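Local coordinates for sugar ABC transporter substrate-binding protein, BlMnBP1 (Bifidobacterium animalis subsp. lactis ATCC 27673, PDB 6I5R) that probably serves as the extracellular sugar-capturing component of an ABC transporter, binding manno-oligosaccharides such as mannobiose for import during growth on beta-mannan, at residues Q175-L178 and K179-K182; T246-D249 and A250-G254; R423-D426 and Q427-E431. All blocks are in the same frame, centred on the assembly; numbering follows the deposited sequence.

Contact 1 of 3, residues Q175-L178 and K179-K182; sequences QADL and KLIK
Lys182 N donates to Leu178 O over 2.9 Å, the shortest of four successive backbone bonds between 175-178 and 179-182, and bends moderately at the hydrogen (157°). Ile181 N to Asp177 O measures 3.0 Å and is straighter at 165°. The backbone O of Asp177 is also touched by the side chain of Ile181, whose CG1 comes within 3.3 Å of Asp177 O and whose CD1 stays close to it. This follows from a first torsion of -68°, which sets CG1 anti to the carbonyl carbon and turns the branch back over the preceding turn. Since Leu180 N and Lys179 N make the same i to i+4 step to Ala176 O and Gln175 O, the eight residues form regular alpha-helix within 171-184 of this solute-binding protein. Leu178 and Ile181 line its buried flank, Leu178 CD2 and Ile181 CD1 lying 4.4 Å apart. Pro189 covers both side chains, and Ile181 reaches on to Val158, Phe159 and Ala162 of helix 156-162. Lys179 instead lays CB against Gln175 O at 3.5 Å, after which its chain runs away from the preceding turn, NZ keeping only a weak, long ion pair with Glu183. Asp177 OD1 ligates a zinc ion, and the nearest carbon brought to it from the following turn is Leu180 CD1, at 4.4 Å.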
# COMPACT_ATOMS: atom_id res chain seq x y z
N GLN A 175 11.94 2.92 -20.06
CA GLN A 175 12.39 4.24 -20.52
C GLN A 175 12.24 4.37 -22.04
O GLN A 175 11.86 5.44 -22.55
CB GLN A 175 13.84 4.48 -20.09
CG GLN A 175 14.10 4.57 -18.54
CD GLN A 175 13.29 5.68 -17.87
OE1 GLN A 175 13.07 6.75 -18.47
NE2 GLN A 175 12.85 5.44 -16.62
N ALA A 176 12.50 3.30 -22.78
CA ALA A 176 12.28 3.32 -24.22
C ALA A 176 10.81 3.55 -24.54
O ALA A 176 10.48 4.31 -25.46
CB ALA A 176 12.76 1.99 -24.83
N ASP A 177 9.92 2.94 -23.76
CA ASP A 177 8.48 3.14 -23.96
C ASP A 177 8.05 4.55 -23.57
O ASP A 177 7.21 5.16 -24.24
CB ASP A 177 7.66 2.11 -23.19
CG ASP A 177 7.84 0.69 -23.74
OD1 ASP A 177 8.26 0.57 -24.89
OD2 ASP A 177 7.54 -0.28 -23.03
N LEU A 178 8.57 5.08 -22.46
CA LEU A 178 8.25 6.45 -22.09
C LEU A 178 8.65 7.42 -23.20
O LEU A 178 7.91 8.35 -23.52
CB LEU A 178 8.94 6.83 -20.79
CG LEU A 178 8.49 6.01 -19.56
CD1 LEU A 178 9.23 6.46 -18.31
CD2 LEU A 178 6.99 6.12 -19.40
N LYS A 179 9.80 7.19 -23.82
CA LYS A 179 10.24 8.06 -24.91
C LYS A 179 9.30 7.99 -26.11
O LYS A 179 8.96 9.02 -26.70
CB LYS A 179 11.68 7.67 -25.27
CG LYS A 179 12.32 8.50 -26.38
CD LYS A 179 13.69 7.96 -26.76
CE LYS A 179 14.45 8.95 -27.64
NZ LYS A 179 14.31 8.66 -29.08
N LEU A 180 8.83 6.78 -26.47
CA LEU A 180 7.86 6.67 -27.55
C LEU A 180 6.58 7.43 -27.23
O LEU A 180 6.00 8.09 -28.10
CB LEU A 180 7.53 5.19 -27.82
CG LEU A 180 8.63 4.32 -28.46
CD1 LEU A 180 8.15 2.88 -28.67
CD2 LEU A 180 9.03 4.94 -29.78
N ILE A 181 6.10 7.31 -25.98
CA ILE A 181 4.90 8.03 -25.57
C ILE A 181 5.13 9.53 -25.70
O ILE A 181 4.27 10.28 -26.17
CB ILE A 181 4.52 7.62 -24.12
CG1 ILE A 181 4.05 6.15 -24.09
CG2 ILE A 181 3.51 8.58 -23.55
CD1 ILE A 181 4.18 5.46 -22.73
N LYS A 182 6.29 9.99 -25.24
CA LYS A 182 6.57 11.42 -25.29
C LYS A 182 6.61 11.90 -26.73
O LYS A 182 6.05 12.96 -27.05
CB LYS A 182 7.90 11.68 -24.59
CG LYS A 182 8.30 13.12 -24.47
CD LYS A 182 7.37 13.87 -23.58
CE LYS A 182 7.76 15.36 -23.56
NZ LYS A 182 6.72 16.09 -22.82

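Contact 2 of 3, residues T246-D249 and A250-G254; sequences TLYD and AVANG
Ala250 N donates to Thr246 O at 3.1 Å, and the methyl of Ala250 rests against the same carbonyl oxygen; Leu178 of helix 171-184 touches this alanine as well. Val251 repeats the step, its N bonding to Leu247 O while its CG2 packs against that oxygen. CG2 also comes to 4.1 Å from Leu247 CD1, the two branched side chains lying side by side and pointing the same way. They continue onto Ile411 and Ala419 of helix 409-420. This is the last part of helix 239-252, which packs on helices 171-184, 409-420 and 425-443. Ala252 N to Tyr248 O is the straightest of the backbone bonds here, at 164°. Ala252 CB approaches Tyr248 CE1 at 3.9 Å, obliquely to the ring, which a first torsion of -176° has swung out anti to the backbone N; the hydroxyl beyond bonds to Arg423 O. The helix then ends in a Schellman motif. Asn253 N to Asp249 O, at 2.8 Å, is the shortest of the series, and Asn253 CG comes to 3.1 Å from Asp249 O. A water joins the two side chains, accepting from Asn253 ND2 at 3.3 Å and giving a weak bond to Asp249 OD2, which also forms a salt bridge with Lys245 NZ, whereas ND2 also hydrogen-bonds to Gln175 OE1. Gly254, at a phi of 74°, turns the chain out of helical geometry, and its N donates back to Val251 O at 3.1 Å.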
# COMPACT_ATOMS: atom_id res chain seq x y z
N THR A 246 14.53 4.09 -11.83
CA THR A 246 13.42 4.23 -12.76
C THR A 246 12.76 5.60 -12.60
O THR A 246 12.52 6.31 -13.59
CB THR A 246 12.40 3.12 -12.53
OG1 THR A 246 12.97 1.86 -12.89
CG2 THR A 246 11.15 3.38 -13.36
N LEU A 247 12.45 5.98 -11.37
CA LEU A 247 11.85 7.29 -11.15
C LEU A 247 12.82 8.39 -11.54
O LEU A 247 12.46 9.34 -12.23
CB LEU A 247 11.43 7.45 -9.69
CG LEU A 247 10.93 8.84 -9.33
CD1 LEU A 247 9.68 9.21 -10.07
CD2 LEU A 247 10.65 8.87 -7.82
N TYR A 248 14.07 8.28 -11.07
CA TYR A 248 15.09 9.28 -11.37
C TYR A 248 15.20 9.50 -12.88
O TYR A 248 15.15 10.63 -13.37
CB TYR A 248 16.45 8.86 -10.80
CG TYR A 248 17.53 9.91 -11.00
CD1 TYR A 248 18.15 10.06 -12.24
CD2 TYR A 248 17.91 10.76 -9.98
CE1 TYR A 248 19.09 11.03 -12.45
CE2 TYR A 248 18.89 11.73 -10.17
CZ TYR A 248 19.46 11.86 -11.43
OH TYR A 248 20.42 12.82 -11.67
N ASP A 249 15.34 8.41 -13.63
CA ASP A 249 15.57 8.54 -15.07
C ASP A 249 14.37 9.11 -15.77
O ASP A 249 14.51 9.90 -16.72
CB ASP A 249 15.91 7.17 -15.67
CG ASP A 249 17.31 6.73 -15.38
OD1 ASP A 249 18.12 7.56 -14.89
OD2 ASP A 249 17.60 5.54 -15.62
N ALA A 250 13.17 8.70 -15.38
CA ALA A 250 11.96 9.20 -16.02
C ALA A 250 11.87 10.72 -15.88
O ALA A 250 11.45 11.41 -16.82
CB ALA A 250 10.73 8.54 -15.41
N VAL A 251 12.24 11.25 -14.71
CA VAL A 251 12.23 12.70 -14.51
C VAL A 251 13.38 13.37 -15.26
O VAL A 251 13.20 14.41 -15.91
CB VAL A 251 12.31 13.02 -13.00
CG1 VAL A 251 12.38 14.53 -12.76
CG2 VAL A 251 11.10 12.41 -12.27
N ALA A 252 14.57 12.80 -15.16
CA ALA A 252 15.74 13.42 -15.77
C ALA A 252 15.62 13.42 -17.29
O ALA A 252 16.08 14.36 -17.95
CB ALA A 252 17.01 12.69 -15.34
N ASN A 253 15.01 12.37 -17.86
CA ASN A 253 14.79 12.24 -19.30
C ASN A 253 13.68 13.15 -19.81
O ASN A 253 13.45 13.21 -21.03
CB ASN A 253 14.47 10.78 -19.65
CG ASN A 253 15.70 9.86 -19.57
OD1 ASN A 253 16.82 10.33 -19.70
ND2 ASN A 253 15.47 8.55 -19.33
N GLY A 254 13.00 13.87 -18.92
CA GLY A 254 11.91 14.73 -19.33
C GLY A 254 10.65 13.98 -19.69
O GLY A 254 9.88 14.44 -20.54
O HOH W 1 17.36 5.97 -18.61

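Contact 3 of 3, residues R423-D426 and Q427-E431; sequences RTID and QIMDE. With ZN (zinc ion), chain E.
A capping box opens helix 425-443, built reciprocally by Thr424 at the N-cap and Gln427 three residues on. Gln427 N donates to Thr424 OG1 at 3.1 Å, and Thr424 N returns a nearly straight bond (169°) of 2.9 Å to Gln427 OE1, meeting it in the carbonyl plane on a lone pair. A first torsion of 66° holds OG1 between the threonine's backbone N and carbonyl carbon, facing the first turn. Arg423 folds along this turn: Ile428 CG1 lies over one face of its guanidinium, 3.5 Å from NE, and both end nitrogens grip one carboxylate oxygen, Glu431 OE1, with NH1 at 2.8 Å and NH2 at 3.0 Å. The guanidinium and carboxylate planes stand 63° apart. Asp413 and Asp417 take further salt bridges from NH2 and NE. Replacing Arg423 by an alanine removes both donors to Glu431 OE1, so the carboxylate is likely to turn more freely and the two aspartates to lose this partner. Glu431 OE2 binds a zinc ion at 2.0 Å, OE1 adds a longer bond at 2.6 Å, and a water also ligates it. Ile425 CD1 packs on Met429 CE, facing helix 239-252, at a helix N-terminus closed by a capping box.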
# COMPACT_ATOMS: atom_id res chain seq x y z
N ARG A 423 22.30 16.03 -8.32
CA ARG A 423 22.90 14.79 -7.88
C ARG A 423 22.51 13.70 -8.85
O ARG A 423 21.41 13.74 -9.41
CB ARG A 423 22.43 14.33 -6.49
CG ARG A 423 22.98 15.09 -5.33
CD ARG A 423 22.88 14.29 -4.04
NE ARG A 423 21.52 14.21 -3.51
CZ ARG A 423 21.23 13.56 -2.39
NH1 ARG A 423 22.19 12.94 -1.73
NH2 ARG A 423 19.99 13.51 -1.93
N THR A 424 23.38 12.70 -8.99
CA THR A 424 23.06 11.48 -9.73
C THR A 424 22.30 10.50 -8.83
O THR A 424 22.32 10.61 -7.60
CB THR A 424 24.31 10.78 -10.24
OG1 THR A 424 25.07 10.30 -9.12
CG2 THR A 424 25.15 11.72 -11.12
N ILE A 425 21.66 9.50 -9.45
CA ILE A 425 20.99 8.52 -8.61
C ILE A 425 22.01 7.80 -7.74
O ILE A 425 21.72 7.44 -6.59
CB ILE A 425 20.16 7.53 -9.46
CG1 ILE A 425 19.30 6.65 -8.54
CG2 ILE A 425 21.06 6.62 -10.30
CD1 ILE A 425 18.30 7.40 -7.67
N ASP A 426 23.23 7.61 -8.25
CA ASP A 426 24.25 6.93 -7.46
C ASP A 426 24.51 7.69 -6.17
O ASP A 426 24.66 7.10 -5.09
CB ASP A 426 25.56 6.84 -8.23
CG ASP A 426 25.55 5.77 -9.30
OD1 ASP A 426 24.64 4.94 -9.31
OD2 ASP A 426 26.51 5.78 -10.12
N GLN A 427 24.63 9.01 -6.29
CA GLN A 427 24.94 9.85 -5.14
C GLN A 427 23.80 9.83 -4.14
O GLN A 427 24.04 9.81 -2.93
CB GLN A 427 25.22 11.26 -5.62
CG GLN A 427 26.50 11.39 -6.39
CD GLN A 427 26.70 12.82 -6.88
OE1 GLN A 427 25.95 13.32 -7.69
NE2 GLN A 427 27.68 13.50 -6.30
N ILE A 428 22.56 9.86 -4.62
CA ILE A 428 21.43 9.78 -3.71
C ILE A 428 21.43 8.43 -3.00
O ILE A 428 21.26 8.36 -1.78
CB ILE A 428 20.11 10.01 -4.46
CG1 ILE A 428 20.07 11.39 -5.10
CG2 ILE A 428 18.95 9.88 -3.49
CD1 ILE A 428 18.97 11.54 -6.18
N MET A 429 21.64 7.34 -3.75
CA MET A 429 21.62 6.04 -3.12
C MET A 429 22.78 5.88 -2.14
O MET A 429 22.62 5.24 -1.10
CB MET A 429 21.65 4.96 -4.18
CG MET A 429 20.41 4.97 -5.07
SD MET A 429 18.87 4.51 -4.26
CE MET A 429 18.13 6.10 -3.93
N ASP A 430 23.92 6.49 -2.44
CA ASP A 430 25.05 6.46 -1.52
C ASP A 430 24.71 7.17 -0.22
O ASP A 430 25.06 6.67 0.86
CB ASP A 430 26.29 7.09 -2.16
CG ASP A 430 27.52 6.98 -1.28
OD1 ASP A 430 27.82 5.86 -0.79
OD2 ASP A 430 28.19 8.01 -1.10
N GLU A 431 24.04 8.32 -0.29
CA GLU A 431 23.60 8.99 0.95
C GLU A 431 22.72 8.07 1.79
O GLU A 431 22.93 7.91 3.00
CB GLU A 431 22.86 10.29 0.65
CG GLU A 431 22.63 11.15 1.91
CD GLU A 431 21.55 12.21 1.76
OE1 GLU A 431 20.87 12.35 0.71
OE2 GLU A 431 21.36 12.96 2.73
ZN ZN E . 19.53 13.69 2.55
O HOH W 2 25.19 12.21 -1.64
O HOH W 3 19.21 14.54 4.44

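In chain order, contact 1 lies on helix 171-184, contact 2 at the end of helix 239-252 and contact 3 at the start of helix 425-443, all three well away from the centre of the chain. Contact 2 is the middle member: its centre is 11 Å from that of contact 1 and 14 Å from that of contact 3, while contacts 1 and 3 are 24 Å apart and do not touch. Probable hydrogen bonds join neighbours: Gln175 OE1 to Asn253 ND2 (3.1 Å) the first two, Tyr248 OH to Arg423 O (2.6 Å) the last two. Helix 239-252 thus bridges an earlier helix and the C-terminal one, which packs back onto this region.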